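Side-chain contacts in uncharacterized protein (Pseudomonas aeruginosa PAO1, PDB 6TCB), which is of unknown function but binds calcium and is built from helices packed against a small antiparallel sheet: residues A36-A39 with Y40-R44; H10-I13 with A14-L17. All blocks are in the same frame, centred on the assembly; numbering follows the deposited sequence. Where two conformers were deposited one is given.

Contact 1. Residues A36-A39 with Y40-R44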
loop_
_atom_site.group_PDB
_atom_site.type_symbol
_atom_site.label_atom_id
_atom_site.label_comp_id
_atom_site.label_asym_id
_atom_site.label_seq_id
_atom_site.Cartn_x
_atom_site.Cartn_y
_atom_site.Cartn_z
ATOM N N ALA A 36 3.720 -9.988 -0.802
ATOM C CA ALA A 36 5.021 -10.595 -1.037
ATOM C C ALA A 36 5.532 -10.292 -2.431
ATOM O O ALA A 36 6.747 -10.210 -2.636
ATOM C CB ALA A 36 4.931 -12.104 -0.824
ATOM N N PHE A 37 4.632 -10.114 -3.403
ATOM C CA PHE A 37 5.099 -9.760 -4.738
ATOM C C PHE A 37 5.915 -8.473 -4.713
ATOM O O PHE A 37 6.844 -8.317 -5.509
ATOM C CB PHE A 37 3.935 -9.670 -5.734
ATOM C CG PHE A 37 4.375 -9.471 -7.164
ATOM C CD1 PHE A 37 5.099 -10.455 -7.812
ATOM C CD2 PHE A 37 4.048 -8.310 -7.854
ATOM C CE1 PHE A 37 5.510 -10.285 -9.119
ATOM C CE2 PHE A 37 4.454 -8.130 -9.166
ATOM C CZ PHE A 37 5.183 -9.113 -9.792
ATOM N N ASN A 38 5.596 -7.536 -3.811
ATOM C CA ASN A 38 6.411 -6.330 -3.745
ATOM C C ASN A 38 7.827 -6.639 -3.273
ATOM O O ASN A 38 8.796 -6.041 -3.762
ATOM C CB ASN A 38 5.762 -5.264 -2.872
ATOM C CG ASN A 38 6.250 -3.890 -3.227
ATOM O OD1 ASN A 38 6.037 -3.423 -4.344
ATOM N ND2 ASN A 38 6.921 -3.236 -2.293
ATOM N N ALA A 39 7.969 -7.586 -2.346
ATOM C CA ALA A 39 9.305 -8.002 -1.925
ATOM C C ALA A 39 10.056 -8.661 -3.074
ATOM O O ALA A 39 11.274 -8.491 -3.209
ATOM C CB ALA A 39 9.207 -8.948 -0.726
ATOM N N TYR A 40 9.341 -9.426 -3.907
ATOM C CA TYR A 40 9.937 -10.073 -5.065
ATOM C C TYR A 40 10.448 -9.040 -6.056
ATOM O O TYR A 40 11.586 -9.121 -6.529
ATOM C CB TYR A 40 8.893 -10.977 -5.737
ATOM C CG TYR A 40 9.457 -11.875 -6.813
ATOM C CD1 TYR A 40 10.201 -12.994 -6.482
ATOM C CD2 TYR A 40 9.245 -11.608 -8.161
ATOM C CE1 TYR A 40 10.738 -13.830 -7.465
ATOM C CE2 TYR A 40 9.775 -12.424 -9.135
ATOM C CZ TYR A 40 10.510 -13.533 -8.786
ATOM O OH TYR A 40 11.025 -14.346 -9.768
ATOM N N LEU A 41 9.607 -8.058 -6.391
ATOM C CA LEU A 41 10.036 -6.993 -7.292
ATOM C C LEU A 41 11.308 -6.323 -6.782
ATOM O O LEU A 41 12.286 -6.170 -7.519
ATOM C CB LEU A 41 8.918 -5.960 -7.436
ATOM C CG LEU A 41 7.698 -6.402 -8.245
ATOM C CD1 LEU A 41 6.604 -5.375 -8.087
ATOM C CD2 LEU A 41 8.024 -6.642 -9.718
ATOM N N ASN A 42 11.323 -5.944 -5.504
ATOM C CA ASN A 42 12.486 -5.247 -4.957
ATOM C C ASN A 42 13.715 -6.144 -4.942
ATOM O O ASN A 42 14.817 -5.693 -5.266
ATOM C CB ASN A 42 12.162 -4.687 -3.569
ATOM C CG ASN A 42 11.331 -3.415 -3.639
ATOM O OD1 ASN A 42 11.815 -2.367 -4.068
ATOM N ND2 ASN A 42 10.081 -3.499 -3.236
ATOM N N ALA A 43 13.549 -7.418 -4.598
ATOM C CA ALA A 43 14.697 -8.318 -4.586
ATOM C C ALA A 43 15.283 -8.509 -5.976
ATOM O O ALA A 43 16.503 -8.681 -6.112
ATOM C CB ALA A 43 14.281 -9.672 -4.012
ATOM N N ARG A 44 14.439 -8.493 -7.015
ATOM C CA ARG A 44 14.867 -8.714 -8.385
ATOM C C ARG A 44 15.288 -7.424 -9.085
ATOM O O ARG A 44 15.452 -7.423 -10.311
ATOM C CB ARG A 44 13.761 -9.389 -9.205
ATOM C CG ARG A 44 13.159 -10.663 -8.637
ATOM C CD ARG A 44 14.142 -11.812 -8.536
ATOM N NE ARG A 44 15.176 -11.808 -9.564
ATOM C CZ ARG A 44 15.036 -12.315 -10.784
ATOM N NH1 ARG A 44 16.054 -12.270 -11.634
ATOM N NH2 ARG A 44 13.885 -12.858 -11.163
#
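Residues 36-39 and 40-44 are successive turns at the C-terminal end of helix 33-43. Four i to i+4 backbone bonds join them, from Tyr40 N to Ala36 O through to Ala43 N on Ala39 O. Arg44 is the first to leave helical geometry.

Phe37 and Leu41 pack one turn apart. CG of Phe37 lies anti to the backbone N (chi1 -173°), which places the ring outward, leaning toward the next turn. Leu41 CG sits over one ring face, 4.1 Å from the centroid and offset toward the rim, a CH-pi contact. Leu41 CD1 lies 3.7 Å from Phe37 CE2. Tyr40 CD2 is on the same side of the ring plane, reaching Phe37 CE1 obliquely at 4.1 Å.

Asn42 folds back on Asn38. Its ND2 donates to Asn38 O at 2.9 Å, a bent bond (135° at the hydrogen) from above the carbonyl plane. Asn42 N reaches the same oxygen from the opposite face, so two donors hold it. Asn42 ND2 also binds Ser48 O, and Asn38 OD1 binds Ser48 OG. The helix thus has an apolar side facing Phe7 and Tyr60, and two amides tying its second half to Ser48 at the start of strand 48-53.

Contact 2. Residues H10-I13 with A14-L17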
loop_
_atom_site.group_PDB
_atom_site.type_symbol
_atom_site.label_atom_id
_atom_site.label_comp_id
_atom_site.label_asym_id
_atom_site.label_seq_id
_atom_site.Cartn_x
_atom_site.Cartn_y
_atom_site.Cartn_z
ATOM N N HIS A 10 4.772 -12.372 -13.841
ATOM C CA HIS A 10 4.251 -11.062 -13.458
ATOM C C HIS A 10 5.366 -10.046 -13.266
ATOM O O HIS A 10 5.147 -8.856 -13.505
ATOM C CB HIS A 10 3.331 -11.191 -12.252
ATOM C CG HIS A 10 1.981 -11.710 -12.625
ATOM N ND1 HIS A 10 0.977 -10.888 -13.074
ATOM C CD2 HIS A 10 1.517 -12.975 -12.743
ATOM C CE1 HIS A 10 -0.080 -11.620 -13.389
ATOM N NE2 HIS A 10 0.225 -12.889 -13.204
ATOM N N LEU A 11 6.572 -10.492 -12.912
ATOM C CA LEU A 11 7.711 -9.577 -12.896
ATOM C C LEU A 11 7.984 -9.042 -14.295
ATOM O O LEU A 11 8.310 -7.864 -14.464
ATOM C CB LEU A 11 8.951 -10.285 -12.349
ATOM C CG LEU A 11 10.311 -9.611 -12.566
ATOM C CD1 LEU A 11 10.424 -8.327 -11.794
ATOM C CD2 LEU A 11 11.457 -10.578 -12.192
ATOM N N GLU A 12 7.864 -9.894 -15.315
ATOM C CA GLU A 12 8.121 -9.440 -16.678
ATOM C C GLU A 12 7.075 -8.427 -17.122
ATOM O O GLU A 12 7.390 -7.451 -17.806
ATOM C CB GLU A 12 8.217 -10.633 -17.628
ATOM C CG GLU A 12 9.414 -11.538 -17.341
ATOM C CD GLU A 12 10.748 -10.820 -17.472
ATOM O OE1 GLU A 12 10.820 -9.838 -18.240
ATOM O OE2 GLU A 12 11.722 -11.225 -16.799
ATOM N N ILE A 13 5.826 -8.617 -16.707
ATOM C CA ILE A 13 4.803 -7.620 -16.984
ATOM C C ILE A 13 5.125 -6.312 -16.269
ATOM O O ILE A 13 5.098 -5.227 -16.863
ATOM C CB ILE A 13 3.416 -8.156 -16.596
ATOM C CG1 ILE A 13 3.073 -9.394 -17.416
ATOM C CG2 ILE A 13 2.399 -7.050 -16.783
ATOM C CD1 ILE A 13 1.875 -10.165 -16.899
ATOM N N ALA A 14 5.423 -6.398 -14.971
ATOM C CA ALA A 14 5.802 -5.218 -14.210
ATOM C C ALA A 14 6.966 -4.484 -14.859
ATOM O O ALA A 14 6.939 -3.258 -14.988
ATOM C CB ALA A 14 6.184 -5.617 -12.785
ATOM N N LYS A 15 7.993 -5.214 -15.296
ATOM C CA LYS A 15 9.150 -4.561 -15.900
ATOM C C LYS A 15 8.757 -3.770 -17.140
ATOM O O LYS A 15 9.298 -2.682 -17.385
ATOM C CB LYS A 15 10.232 -5.598 -16.208
ATOM C CG LYS A 15 10.991 -6.006 -14.950
ATOM C CD LYS A 15 11.982 -7.154 -15.122
ATOM C CE LYS A 15 12.301 -7.496 -16.561
ATOM N NZ LYS A 15 13.374 -8.538 -16.612
ATOM N N ALA A 16 7.820 -4.292 -17.934
ATOM C CA ALA A 16 7.410 -3.569 -19.137
ATOM C C ALA A 16 6.764 -2.240 -18.782
ATOM O O ALA A 16 6.956 -1.238 -19.482
ATOM C CB ALA A 16 6.439 -4.408 -19.968
ATOM N N LEU A 17 5.973 -2.215 -17.717
ATOM C CA LEU A 17 5.350 -0.973 -17.287
ATOM C C LEU A 17 6.346 -0.075 -16.570
ATOM O O LEU A 17 6.362 1.146 -16.779
ATOM C CB LEU A 17 4.176 -1.313 -16.370
ATOM C CG LEU A 17 2.974 -1.884 -17.118
ATOM C CD1 LEU A 17 2.107 -2.712 -16.196
ATOM C CD2 LEU A 17 2.158 -0.763 -17.746
HETATM O O HOH W 1 13.275 -9.859 -19.551
#
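Leu11, Glu12 and Lys15 meet on adjoining turns of the alpha-helix 3-18. Lys15 was deposited in two conformers. In the one described here it forms an i to i+3 salt bridge with Glu12, which is not assured for the other. The two side chains run side by side and point the same way. The carboxylate of Glu12 lies alongside the end of the lysine chain. Lys15 NZ is 3.2 Å from Glu12 OE2, on the syn side of that oxygen and 25° out of the carboxylate plane. Both chains bend, Glu12 at chi2 (-61°) and this conformer of Lys15 at chi3 (14°, near eclipsed), which leaves NZ beside the carboxylate.

The aliphatic part of Lys15 has a second neighbour. It crosses Leu11, with Lys15 CD 3.9 Å from Leu11 CD1. Lysine thus packs its methylenes on a buried leucine and carries its charge out to the glutamate. Leu11 itself faces Tyr40 and Leu41 of helix 33-43.

On another side of the helix, Ile13 CG2 lies 4.4 Å from Leu17 CD1, a loose contact. Both residues also pack on Tyr24, as does Ala14. The CB of His10 leaves its CA away from 14-17, and its ND1 is hydrogen-bonded to Tyr24 OH.

Backbone bonds run from Ala14, Lys15, Ala16 and Leu17 to the carbonyls four residues earlier. In this conformer a water links the charged pair: it donates to Glu12 OE1 at 2.8 Å and accepts from Lys15 NZ at 3.2 Å.

In the fold
Contact 2 comes first along the chain, on helix 3-18. Contact 1 follows on helix 33-43, with the short strand 24-25 between the two helices. Their centres are about 12 Å apart, and they touch directly. Leu41 CD2 of contact 1 lies 3.6 Å from Leu11 CD1 of contact 2, and Phe37 CZ is 3.6 Å from His10 C. The two helices thus pack as a pair beside the sheet, through a largely apolar interface edged by Arg44. Contact 1 also packs on strands 48-53 and 57-62, and meets the second subunit through Ala36, Asn38 and Asn42. Contact 2 touches only its own chain within the assembly. Both lie away from the calcium-site residues Asp66 and Asp68.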